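PDB 5I0F: glycoside hydrolase family 31 from Trueperella pyogenes, which degrades cycloalternan, a cyclic glucose oligosaccharide, probably by a retaining mechanism that passes through a covalent glycosyl-enzyme intermediate. Local coordinates for residues G296-G301 with V326-A331; S300-N305 with S592-H597; Q313-R318 with H378-R383. All blocks are in the same frame, centred on the assembly; numbering follows the deposited sequence.

Contact 1. Residues G296-G301 with V326-A331; sequences GLWASG and VVVIEA. With BGC (beta-D-glucopyranose), chain C; GLC (alpha-D-glucopyranose), chain B.
Trp298 pairs with Val326 and Ala299 with Val327 as neighbouring parallel strands, their axes 4.7 Å apart and their directions differing by 24°. With helix 307-320 between them, strands 297-300 and 326-329 form the first beta-alpha-beta unit of the TIM barrel. Ala299 holds the pairing through both its N-H and its carbonyl: its N gives a nearly straight bond to Val326 O (2.8 Å), and its O receives Val328 N at 2.9 Å. The bond from Val326 N to Leu297 O is weak.

Trp298, Val326 and Val328 share one face of the sheet, where the branched valines fit against the flat indole. Val326 presses both methyls to one face of the indole. CG1 stands near CE3, while CG2, held anti to the carbonyl carbon, sits 3.7 Å from the centroid of the five-membered ring, 14° off its normal, in a CH-pi contact. Val328 CG2 meets the six-membered ring obliquely near CE3. The indole NE1 is satisfied by Ile294 O. Small Ala299 and beta-branched Val327 point to the other face, under Met314 of the helix.

Past the paired residues the strands splay and water enters: one molecule bridges Gly301 N and Val328 O. Glu330 then reaches from the strand end into the glycan pocket, its OE1 accepting a hydrogen bond from O4 of beta-D-glucopyranose at 2.6 Å.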
loop_
_atom_site.group_PDB
_atom_site.type_symbol
_atom_site.label_atom_id
_atom_site.label_comp_id
_atom_site.label_asym_id
_atom_site.label_seq_id
_atom_site.Cartn_x
_atom_site.Cartn_y
_atom_site.Cartn_z
ATOM N N GLY A 296 -2.488 17.978 14.024
ATOM C CA GLY A 296 -3.792 18.012 14.709
ATOM C C GLY A 296 -4.673 16.832 14.291
ATOM O O GLY A 296 -4.266 15.990 13.505
ATOM N N LEU A 297 -5.887 16.754 14.812
ATOM C CA LEU A 297 -6.796 15.671 14.409
ATOM C C LEU A 297 -7.278 15.863 12.963
ATOM O O LEU A 297 -7.687 16.977 12.559
ATOM C CB LEU A 297 -7.986 15.594 15.366
ATOM C CG LEU A 297 -9.048 14.532 15.079
ATOM C CD1 LEU A 297 -8.437 13.150 15.095
ATOM C CD2 LEU A 297 -10.154 14.637 16.115
ATOM N N TRP A 298 -7.215 14.783 12.194
ATOM C CA TRP A 298 -7.766 14.738 10.844
ATOM C C TRP A 298 -9.174 14.126 10.907
ATOM O O TRP A 298 -9.336 13.016 11.434
ATOM C CB TRP A 298 -6.924 13.864 9.923
ATOM C CG TRP A 298 -5.579 14.404 9.552
ATOM C CD1 TRP A 298 -4.659 14.992 10.375
ATOM C CD2 TRP A 298 -5.006 14.388 8.250
ATOM N NE1 TRP A 298 -3.541 15.351 9.661
ATOM C CE2 TRP A 298 -3.729 14.990 8.347
ATOM C CE3 TRP A 298 -5.445 13.918 7.012
ATOM C CZ2 TRP A 298 -2.889 15.152 7.241
ATOM C CZ3 TRP A 298 -4.604 14.065 5.897
ATOM C CH2 TRP A 298 -3.337 14.668 6.024
ATOM N N ALA A 299 -10.155 14.834 10.360
ATOM C CA ALA A 299 -11.546 14.343 10.263
ATOM C C ALA A 299 -11.837 13.875 8.836
ATOM O O ALA A 299 -11.508 14.571 7.886
ATOM C CB ALA A 299 -12.473 15.461 10.616
ATOM N N SER A 300 -12.478 12.722 8.686
ATOM C CA SER A 300 -12.798 12.172 7.361
ATOM C C SER A 300 -14.040 11.272 7.456
ATOM O O SER A 300 -14.329 10.685 8.508
ATOM C CB SER A 300 -11.604 11.388 6.837
ATOM O OG SER A 300 -11.842 10.808 5.557
ATOM N N GLY A 301 -14.756 11.182 6.352
ATOM C CA GLY A 301 -15.908 10.294 6.243
ATOM C C GLY A 301 -16.372 10.258 4.810
ATOM O O GLY A 301 -16.727 11.302 4.245
ATOM N N VAL A 326 -7.544 19.260 10.057
ATOM C CA VAL A 326 -7.636 18.843 8.649
ATOM C C VAL A 326 -8.981 18.147 8.449
ATOM O O VAL A 326 -9.392 17.315 9.275
ATOM C CB VAL A 326 -6.510 17.845 8.241
ATOM C CG1 VAL A 326 -6.654 17.426 6.774
ATOM C CG2 VAL A 326 -5.122 18.429 8.448
ATOM N N VAL A 327 -9.641 18.470 7.343
ATOM C CA VAL A 327 -10.789 17.698 6.878
ATOM C C VAL A 327 -10.473 17.136 5.505
ATOM O O VAL A 327 -10.002 17.868 4.622
ATOM C CB VAL A 327 -12.107 18.505 6.909
ATOM C CG1 VAL A 327 -12.069 19.734 6.009
ATOM C CG2 VAL A 327 -13.296 17.587 6.568
ATOM N N VAL A 328 -10.637 15.821 5.362
ATOM C CA VAL A 328 -10.545 15.147 4.068
ATOM C C VAL A 328 -11.962 14.998 3.509
ATOM O O VAL A 328 -12.868 14.571 4.231
ATOM C CB VAL A 328 -9.886 13.745 4.224
ATOM C CG1 VAL A 328 -9.729 13.068 2.865
ATOM C CG2 VAL A 328 -8.532 13.883 4.924
ATOM N N ILE A 329 -12.154 15.357 2.233
ATOM C CA ILE A 329 -13.408 15.151 1.535
ATOM C C ILE A 329 -13.115 14.210 0.381
ATOM O O ILE A 329 -12.262 14.512 -0.468
ATOM C CB ILE A 329 -14.009 16.487 1.005
ATOM C CG1 ILE A 329 -13.978 17.567 2.100
ATOM C CG2 ILE A 329 -15.429 16.249 0.495
ATOM C CD1 ILE A 329 -14.364 18.957 1.638
ATOM N N GLU A 330 -13.790 13.058 0.388
ATOM C CA GLU A 330 -13.623 12.037 -0.632
ATOM C C GLU A 330 -14.649 12.132 -1.723
ATOM O O GLU A 330 -14.293 12.156 -2.904
ATOM C CB GLU A 330 -13.654 10.632 0.004
ATOM C CG GLU A 330 -12.519 10.417 0.963
ATOM C CD GLU A 330 -12.246 8.953 1.248
ATOM O OE1 GLU A 330 -13.227 8.142 1.273
ATOM O OE2 GLU A 330 -11.048 8.637 1.468
ATOM N N ALA A 331 -15.915 12.210 -1.322
ATOM C CA ALA A 331 -17.042 12.303 -2.247
ATOM C C ALA A 331 -17.381 13.780 -2.484
ATOM O O ALA A 331 -18.403 14.262 -2.034
ATOM C CB ALA A 331 -18.245 11.554 -1.687
HETATM C C2 BGC C . -9.315 4.165 0.457
HETATM C C3 BGC C . -10.460 4.498 1.431
HETATM C C4 BGC C . -11.467 5.406 0.730
HETATM C C5 BGC C . -11.960 4.774 -0.580
HETATM C C6 BGC C . -12.797 5.792 -1.342
HETATM C C1 BGC C . -9.520 4.441 -1.054
HETATM O O2 BGC C . -8.356 3.158 0.839
HETATM O O3 BGC C . -9.941 5.111 2.614
HETATM O O4 BGC C . -12.586 5.675 1.596
HETATM O O5 BGC C . -10.897 4.292 -1.442
HETATM O O6 BGC C . -13.458 5.177 -2.452
HETATM C C1 GLC B . -14.875 5.406 -2.465
HETATM C C2 GLC B . -15.541 4.533 -3.542
HETATM C C3 GLC B . -15.258 5.062 -4.943
HETATM C C4 GLC B . -15.579 6.551 -5.020
HETATM C C5 GLC B . -14.796 7.305 -3.947
HETATM C C6 GLC B . -15.064 8.807 -3.964
HETATM O O2 GLC B . -15.078 3.180 -3.451
HETATM O O3 GLC B . -16.023 4.326 -5.908
HETATM O O4 GLC B . -15.239 7.046 -6.324
HETATM O O5 GLC B . -15.167 6.792 -2.664
HETATM O O6 GLC B . -16.425 9.069 -3.644
HETATM O O HOH W 1 -16.344 12.708 1.726
HETATM O O HOH W 2 -13.910 12.167 3.686
#

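Contact 2. Residues S300-N305 with S592-H597; sequences SGNEWN and SEFHHH. With GLC (alpha-D-glucopyranose), chain D; GLC (alpha-D-glucopyranose), chain B; GLC (alpha-D-glucopyranose), chain E.
The imidazole of His597 lies against Glu303: CB of the glutamate sits over one face, 4.0 Å from the ring centroid, and the carboxylate stacks with its plane only 17° from that of the ring. At the edge of His597, in plane, a water joins NE2 to Asn302 O. The Phe594 ring carries His596 N over the centre of one face and O4 of an alpha-D-glucopyranose at its edge. Asn302 approaches this ring obliquely, with OD1 3.1 Å from CD1 and the amide turned 79° from the ring plane.

Glu303 is extended beyond CG, which brings OE1 to the backbone of the facing loop. There His595 N (2.8 Å) and His597 N (2.9 Å) bind OE1 from opposite faces of the carboxylate plane; a long acid suits two amides one residue apart. Asn302 N also donates to Ser592 O at 3.0 Å, while its side chain faces the glycan. With CG turned away from N (chi1 -174°), ND2 donates to O5 of another glucose (2.9 Å) and is hydrogen-bonded to Glu330 OE1. Glu593 points away from the 300-305 loop; its OE2 accepts from O2 of a third glucose and also bonds Tyr200.

Gly301 begins a type I turn closed by Trp304 N, and a side chain on it would run into the Trp304 indole. These loops follow the first and eighth strands of the TIM barrel, 297-300 and 587-590, with Trp304 packed between strand 326-329 and helix 307-320.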
loop_
_atom_site.group_PDB
_atom_site.type_symbol
_atom_site.label_atom_id
_atom_site.label_comp_id
_atom_site.label_asym_id
_atom_site.label_seq_id
_atom_site.Cartn_x
_atom_site.Cartn_y
_atom_site.Cartn_z
ATOM N N SER A 300 -12.478 12.722 8.686
ATOM C CA SER A 300 -12.798 12.172 7.361
ATOM C C SER A 300 -14.040 11.272 7.456
ATOM O O SER A 300 -14.329 10.685 8.508
ATOM C CB SER A 300 -11.604 11.388 6.837
ATOM O OG SER A 300 -11.842 10.808 5.557
ATOM N N GLY A 301 -14.756 11.182 6.352
ATOM C CA GLY A 301 -15.908 10.294 6.243
ATOM C C GLY A 301 -16.372 10.258 4.810
ATOM O O GLY A 301 -16.727 11.302 4.245
ATOM N N ASN A 302 -16.372 9.083 4.191
ATOM C CA ASN A 302 -16.727 9.026 2.775
ATOM C C ASN A 302 -18.150 9.550 2.469
ATOM O O ASN A 302 -18.393 10.048 1.368
ATOM C CB ASN A 302 -16.533 7.622 2.196
ATOM C CG ASN A 302 -16.754 7.596 0.688
ATOM O OD1 ASN A 302 -17.875 7.314 0.208
ATOM N ND2 ASN A 302 -15.731 7.944 -0.062
ATOM N N GLU A 303 -19.071 9.466 3.449
ATOM C CA GLU A 303 -20.455 9.896 3.230
ATOM C C GLU A 303 -20.695 11.374 3.497
ATOM O O GLU A 303 -21.837 11.806 3.499
ATOM C CB GLU A 303 -21.434 8.989 4.009
ATOM C CG GLU A 303 -21.336 7.575 3.464
ATOM C CD GLU A 303 -22.403 6.622 3.941
ATOM O OE1 GLU A 303 -22.561 5.598 3.255
ATOM O OE2 GLU A 303 -23.038 6.841 4.990
ATOM N N TRP A 304 -19.630 12.150 3.711
ATOM C CA TRP A 304 -19.764 13.610 3.746
ATOM C C TRP A 304 -19.640 14.087 2.302
ATOM O O TRP A 304 -18.553 14.463 1.861
ATOM C CB TRP A 304 -18.687 14.238 4.601
ATOM C CG TRP A 304 -18.680 13.746 6.007
ATOM C CD1 TRP A 304 -19.691 13.111 6.679
ATOM C CD2 TRP A 304 -17.625 13.910 6.930
ATOM N NE1 TRP A 304 -19.302 12.828 7.959
ATOM C CE2 TRP A 304 -18.027 13.295 8.140
ATOM C CE3 TRP A 304 -16.359 14.499 6.856
ATOM C CZ2 TRP A 304 -17.221 13.282 9.272
ATOM C CZ3 TRP A 304 -15.547 14.474 8.007
ATOM C CH2 TRP A 304 -15.986 13.865 9.181
ATOM N N ASN A 305 -20.752 14.038 1.579
ATOM C CA ASN A 305 -20.735 14.249 0.132
ATOM C C ASN A 305 -21.471 15.510 -0.323
ATOM O O ASN A 305 -21.829 15.636 -1.495
ATOM C CB ASN A 305 -21.198 13.011 -0.620
ATOM C CG ASN A 305 -22.694 12.773 -0.533
ATOM O OD1 ASN A 305 -23.357 13.154 0.438
ATOM N ND2 ASN A 305 -23.234 12.124 -1.556
ATOM N N SER A 592 -14.333 6.750 7.724
ATOM C CA SER A 592 -15.365 5.737 7.507
ATOM C C SER A 592 -15.591 5.421 6.030
ATOM O O SER A 592 -15.627 6.310 5.159
ATOM C CB SER A 592 -16.691 6.165 8.132
ATOM O OG SER A 592 -17.167 7.399 7.601
ATOM N N GLU A 593 -15.784 4.142 5.773
ATOM C CA GLU A 593 -16.018 3.641 4.423
ATOM C C GLU A 593 -17.433 3.963 3.928
ATOM O O GLU A 593 -18.377 4.032 4.708
ATOM C CB GLU A 593 -15.811 2.114 4.429
ATOM C CG GLU A 593 -15.831 1.454 3.052
ATOM C CD GLU A 593 -15.495 -0.028 3.124
ATOM O OE1 GLU A 593 -15.980 -0.714 4.033
ATOM O OE2 GLU A 593 -14.735 -0.516 2.264
ATOM N N PHE A 594 -17.553 4.120 2.611
ATOM C CA PHE A 594 -18.819 4.245 1.890
ATOM C C PHE A 594 -19.759 3.112 2.278
ATOM O O PHE A 594 -19.327 1.966 2.370
ATOM C CB PHE A 594 -18.573 4.157 0.372
ATOM C CG PHE A 594 -19.792 4.428 -0.472
ATOM C CD1 PHE A 594 -20.478 5.640 -0.379
ATOM C CD2 PHE A 594 -20.220 3.489 -1.407
ATOM C CE1 PHE A 594 -21.597 5.896 -1.166
ATOM C CE2 PHE A 594 -21.335 3.742 -2.210
ATOM C CZ PHE A 594 -22.015 4.947 -2.097
ATOM N N HIS A 595 -21.027 3.452 2.466
ATOM C CA HIS A 595 -22.087 2.513 2.892
ATOM C C HIS A 595 -23.432 2.835 2.173
ATOM O O HIS A 595 -24.524 2.547 2.698
ATOM C CB HIS A 595 -22.173 2.635 4.417
ATOM C CG HIS A 595 -23.169 1.734 5.071
ATOM N ND1 HIS A 595 -24.068 2.199 6.010
ATOM C CD2 HIS A 595 -23.392 0.404 4.952
ATOM C CE1 HIS A 595 -24.803 1.190 6.437
ATOM N NE2 HIS A 595 -24.423 0.095 5.801
ATOM N N HIS A 596 -23.348 3.420 0.965
ATOM C CA HIS A 596 -24.519 3.777 0.143
ATOM C C HIS A 596 -25.535 4.662 0.869
ATOM O O HIS A 596 -26.726 4.615 0.576
ATOM C CB HIS A 596 -25.199 2.493 -0.408
ATOM C CG HIS A 596 -24.329 1.694 -1.324
ATOM N ND1 HIS A 596 -24.301 1.900 -2.690
ATOM C CD2 HIS A 596 -23.453 0.692 -1.078
ATOM C CE1 HIS A 596 -23.438 1.069 -3.243
ATOM N NE2 HIS A 596 -22.907 0.328 -2.287
ATOM N N HIS A 597 -25.054 5.479 1.812
ATOM C CA HIS A 597 -25.899 6.289 2.682
ATOM C C HIS A 597 -27.066 5.499 3.311
ATOM O O HIS A 597 -28.152 6.034 3.504
ATOM C CB HIS A 597 -26.386 7.531 1.920
ATOM C CG HIS A 597 -25.267 8.448 1.543
ATOM N ND1 HIS A 597 -25.122 9.711 2.077
ATOM C CD2 HIS A 597 -24.202 8.255 0.728
ATOM C CE1 HIS A 597 -24.024 10.262 1.592
ATOM N NE2 HIS A 597 -23.444 9.397 0.779
HETATM C C1 GLC D . -17.153 -3.153 -0.780
HETATM C C2 GLC D . -17.667 -2.406 0.446
HETATM C C3 GLC D . -18.134 -1.003 0.060
HETATM C C4 GLC D . -17.032 -0.242 -0.680
HETATM C C5 GLC D . -16.595 -1.071 -1.897
HETATM C C6 GLC D . -15.501 -0.453 -2.774
HETATM O O1 GLC D . -18.236 -3.401 -1.687
HETATM O O2 GLC D . -18.752 -3.136 1.035
HETATM O O3 GLC D . -18.537 -0.319 1.249
HETATM O O4 GLC D . -17.492 1.044 -1.108
HETATM O O5 GLC D . -16.157 -2.367 -1.437
HETATM O O6 GLC D . -14.471 0.220 -2.027
HETATM C C1 GLC B . -14.875 5.406 -2.465
HETATM C C2 GLC B . -15.541 4.533 -3.542
HETATM C C3 GLC B . -15.258 5.062 -4.943
HETATM C C4 GLC B . -15.579 6.551 -5.020
HETATM C C5 GLC B . -14.796 7.305 -3.947
HETATM C C6 GLC B . -15.064 8.807 -3.964
HETATM O O2 GLC B . -15.078 3.180 -3.451
HETATM O O3 GLC B . -16.023 4.326 -5.908
HETATM O O4 GLC B . -15.239 7.046 -6.324
HETATM O O5 GLC B . -15.167 6.792 -2.664
HETATM O O6 GLC B . -16.425 9.069 -3.644
HETATM C C1 GLC E . -13.626 -0.667 -1.259
HETATM C C2 GLC E . -12.723 0.180 -0.359
HETATM C C3 GLC E . -11.656 0.889 -1.184
HETATM C C4 GLC E . -10.853 -0.139 -1.966
HETATM C C5 GLC E . -11.833 -0.907 -2.857
HETATM C C6 GLC E . -11.157 -1.959 -3.720
HETATM O O2 GLC E . -13.521 1.118 0.369
HETATM O O3 GLC E . -10.793 1.633 -0.309
HETATM O O4 GLC E . -9.822 0.511 -2.736
HETATM O O5 GLC E . -12.843 -1.556 -2.061
HETATM O O6 GLC E . -10.705 -3.081 -2.945
HETATM O O HOH W 3 -16.389 9.141 9.604
HETATM O O HOH W 4 -20.747 9.633 -0.240
HETATM O O HOH W 5 -24.106 4.972 6.700
#

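Contact 3. Residues Q313-R318 with H378-R383; sequences QMDRHR and HERGIR
On the outside of the TIM barrel, Met314, Asp315 and Arg318 of helix 307-320 meet Arg380 and Ile382, in the turn that follows helix 370-379. The guanidinium of Arg380 grips Asp315 end-on, NH1 and NH2 both donating to the single oxygen OD1, each at 2.8 Å. Carboxylate and guanidinium share nearly one plane, and OD1 is met almost along its C-O axis. Arg380 is extended from CG to NE, and this length lets it span from its own helix end to the neighbouring helix. A water, accepting from NH1 of Arg380 and donating to Met314 O, adds a second tie.

The adjoining Gly381 has positive phi and ends helix 370-379 in a Schellman motif, after which the chain turns into barrel strand 383-388. The guanidinium groups of Arg318 and Arg380 stack face to face, with 3.6 Å between centres. The like charges are probably tempered by Asp315, whose own bridge to Arg318 is long and purely electrostatic.

Beneath these charged groups, flexible Met314 and branched Ile382 pack toward strand 326-329, where both touch Val327; Met314 SD lies 4.0 Å from Ile382 CD1.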
loop_
_atom_site.group_PDB
_atom_site.type_symbol
_atom_site.label_atom_id
_atom_site.label_comp_id
_atom_site.label_asym_id
_atom_site.label_seq_id
_atom_site.Cartn_x
_atom_site.Cartn_y
_atom_site.Cartn_z
ATOM N N GLN A 313 -20.378 18.643 10.368
ATOM C CA GLN A 313 -19.382 17.973 11.173
ATOM C C GLN A 313 -18.310 18.915 11.720
ATOM O O GLN A 313 -17.925 18.779 12.881
ATOM C CB GLN A 313 -18.762 16.818 10.397
ATOM C CG GLN A 313 -19.794 15.736 10.028
ATOM C CD GLN A 313 -20.562 15.185 11.206
ATOM O OE1 GLN A 313 -20.057 15.078 12.337
ATOM N NE2 GLN A 313 -21.818 14.857 10.957
ATOM N N MET A 314 -17.898 19.903 10.916
ATOM C CA MET A 314 -16.945 20.911 11.392
ATOM C C MET A 314 -17.581 21.761 12.505
ATOM O O MET A 314 -16.941 22.036 13.518
ATOM C CB MET A 314 -16.432 21.786 10.252
ATOM C CG MET A 314 -15.715 21.025 9.133
ATOM S SD MET A 314 -14.272 20.118 9.701
ATOM C CE MET A 314 -14.974 18.506 10.004
ATOM N N ASP A 315 -18.851 22.138 12.345
ATOM C CA ASP A 315 -19.553 22.883 13.408
ATOM C C ASP A 315 -19.683 22.006 14.673
ATOM O O ASP A 315 -19.538 22.500 15.784
ATOM C CB ASP A 315 -20.939 23.375 12.965
ATOM C CG ASP A 315 -20.886 24.428 11.861
ATOM O OD1 ASP A 315 -19.793 25.016 11.569
ATOM O OD2 ASP A 315 -21.962 24.677 11.264
ATOM N N ARG A 316 -19.919 20.710 14.502
ATOM C CA ARG A 316 -20.031 19.819 15.665
ATOM C C ARG A 316 -18.699 19.700 16.420
ATOM O O ARG A 316 -18.679 19.796 17.640
ATOM C CB ARG A 316 -20.604 18.464 15.284
ATOM C CG ARG A 316 -20.951 17.563 16.464
ATOM C CD ARG A 316 -22.157 18.046 17.245
ATOM N NE ARG A 316 -22.494 17.144 18.347
ATOM C CZ ARG A 316 -23.284 16.070 18.263
ATOM N NH1 ARG A 316 -23.497 15.335 19.348
ATOM N NH2 ARG A 316 -23.878 15.720 17.120
ATOM N N HIS A 317 -17.600 19.524 15.687
ATOM C CA HIS A 317 -16.269 19.561 16.305
ATOM C C HIS A 317 -16.094 20.829 17.170
ATOM O O HIS A 317 -15.679 20.763 18.324
ATOM C CB HIS A 317 -15.169 19.470 15.255
ATOM C CG HIS A 317 -14.788 18.067 14.923
ATOM N ND1 HIS A 317 -14.017 17.301 15.761
ATOM C CD2 HIS A 317 -15.110 17.271 13.872
ATOM C CE1 HIS A 317 -13.880 16.092 15.245
ATOM N NE2 HIS A 317 -14.514 16.054 14.086
ATOM N N ARG A 318 -16.426 21.972 16.603
ATOM C CA ARG A 318 -16.275 23.234 17.314
ATOM C C ARG A 318 -17.192 23.279 18.544
ATOM O O ARG A 318 -16.755 23.641 19.641
ATOM C CB ARG A 318 -16.591 24.385 16.351
ATOM C CG ARG A 318 -16.649 25.769 16.992
ATOM C CD ARG A 318 -17.565 26.689 16.190
ATOM N NE ARG A 318 -16.816 27.619 15.363
ATOM C CZ ARG A 318 -17.285 28.248 14.272
ATOM N NH1 ARG A 318 -18.519 28.036 13.782
ATOM N NH2 ARG A 318 -16.484 29.097 13.650
ATOM N N HIS A 378 -10.544 27.697 6.381
ATOM C CA HIS A 378 -9.243 28.326 6.632
ATOM C C HIS A 378 -9.292 29.343 7.770
ATOM O O HIS A 378 -8.387 29.366 8.590
ATOM C CB HIS A 378 -8.649 28.968 5.375
ATOM C CG HIS A 378 -8.093 27.973 4.401
ATOM N ND1 HIS A 378 -7.738 28.316 3.116
ATOM C CD2 HIS A 378 -7.822 26.649 4.529
ATOM C CE1 HIS A 378 -7.284 27.244 2.487
ATOM N NE2 HIS A 378 -7.306 26.224 3.326
ATOM N N GLU A 379 -10.353 30.136 7.850
ATOM C CA GLU A 379 -10.488 31.126 8.942
ATOM C C GLU A 379 -10.610 30.483 10.315
ATOM O O GLU A 379 -10.225 31.079 11.315
ATOM C CB GLU A 379 -11.676 32.039 8.698
ATOM C CG GLU A 379 -11.406 33.007 7.573
ATOM C CD GLU A 379 -12.615 33.835 7.213
ATOM O OE1 GLU A 379 -13.529 33.992 8.072
ATOM O OE2 GLU A 379 -12.633 34.355 6.072
ATOM N N ARG A 380 -11.129 29.259 10.341
ATOM C CA ARG A 380 -11.180 28.454 11.546
ATOM C C ARG A 380 -9.925 27.634 11.826
ATOM O O ARG A 380 -9.912 26.863 12.779
ATOM C CB ARG A 380 -12.360 27.500 11.463
ATOM C CG ARG A 380 -13.694 28.143 11.243
ATOM C CD ARG A 380 -14.731 27.071 11.474
ATOM N NE ARG A 380 -16.002 27.420 10.909
ATOM C CZ ARG A 380 -17.087 26.664 11.012
ATOM N NH1 ARG A 380 -17.051 25.505 11.666
ATOM N NH2 ARG A 380 -18.225 27.083 10.471
ATOM N N GLY A 381 -8.875 27.772 11.020
ATOM C CA GLY A 381 -7.672 26.987 11.207
ATOM C C GLY A 381 -7.764 25.539 10.760
ATOM O O GLY A 381 -7.035 24.717 11.271
ATOM N N ILE A 382 -8.638 25.234 9.796
ATOM C CA ILE A 382 -8.831 23.879 9.280
ATOM C C ILE A 382 -8.383 23.862 7.818
ATOM O O ILE A 382 -8.849 24.682 7.014
ATOM C CB ILE A 382 -10.318 23.452 9.385
ATOM C CG1 ILE A 382 -10.782 23.480 10.850
ATOM C CG2 ILE A 382 -10.529 22.053 8.822
ATOM C CD1 ILE A 382 -12.282 23.357 11.036
ATOM N N ARG A 383 -7.521 22.905 7.475
ATOM C CA ARG A 383 -7.081 22.712 6.082
ATOM C C ARG A 383 -7.941 21.660 5.377
ATOM O O ARG A 383 -8.565 20.830 6.029
ATOM C CB ARG A 383 -5.601 22.357 6.029
ATOM C CG ARG A 383 -4.684 23.569 6.091
ATOM C CD ARG A 383 -4.568 24.165 7.481
ATOM N NE ARG A 383 -3.602 25.278 7.483
ATOM C CZ ARG A 383 -3.197 25.930 8.571
ATOM N NH1 ARG A 383 -3.640 25.597 9.777
ATOM N NH2 ARG A 383 -2.322 26.924 8.454
HETATM O O HOH W 6 -14.926 24.224 13.040
#

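The three contacts sample the barrel wall, the loops at its C-terminal end beside the glycan, and its helical outside. Contact 1 is fully buried and relies on parallel backbone pairing and apolar packing. Contact 2 shares Ser300 and Gly301 with it but belongs to partly buried loops, where carboxylate, amide and imidazole groups replace methyls; both touch the same glucose. Contact 3, centred about 11 Å from contact 1, reaches the outer surface with charged side chains. A probable hydrogen bond from Val327 N to Arg383 O (2.9 Å) ties it to contact 1, while Gln313 packs against Trp304 of contact 2. Helix 307-320 follows the loop of contact 2 and precedes strand 326-329.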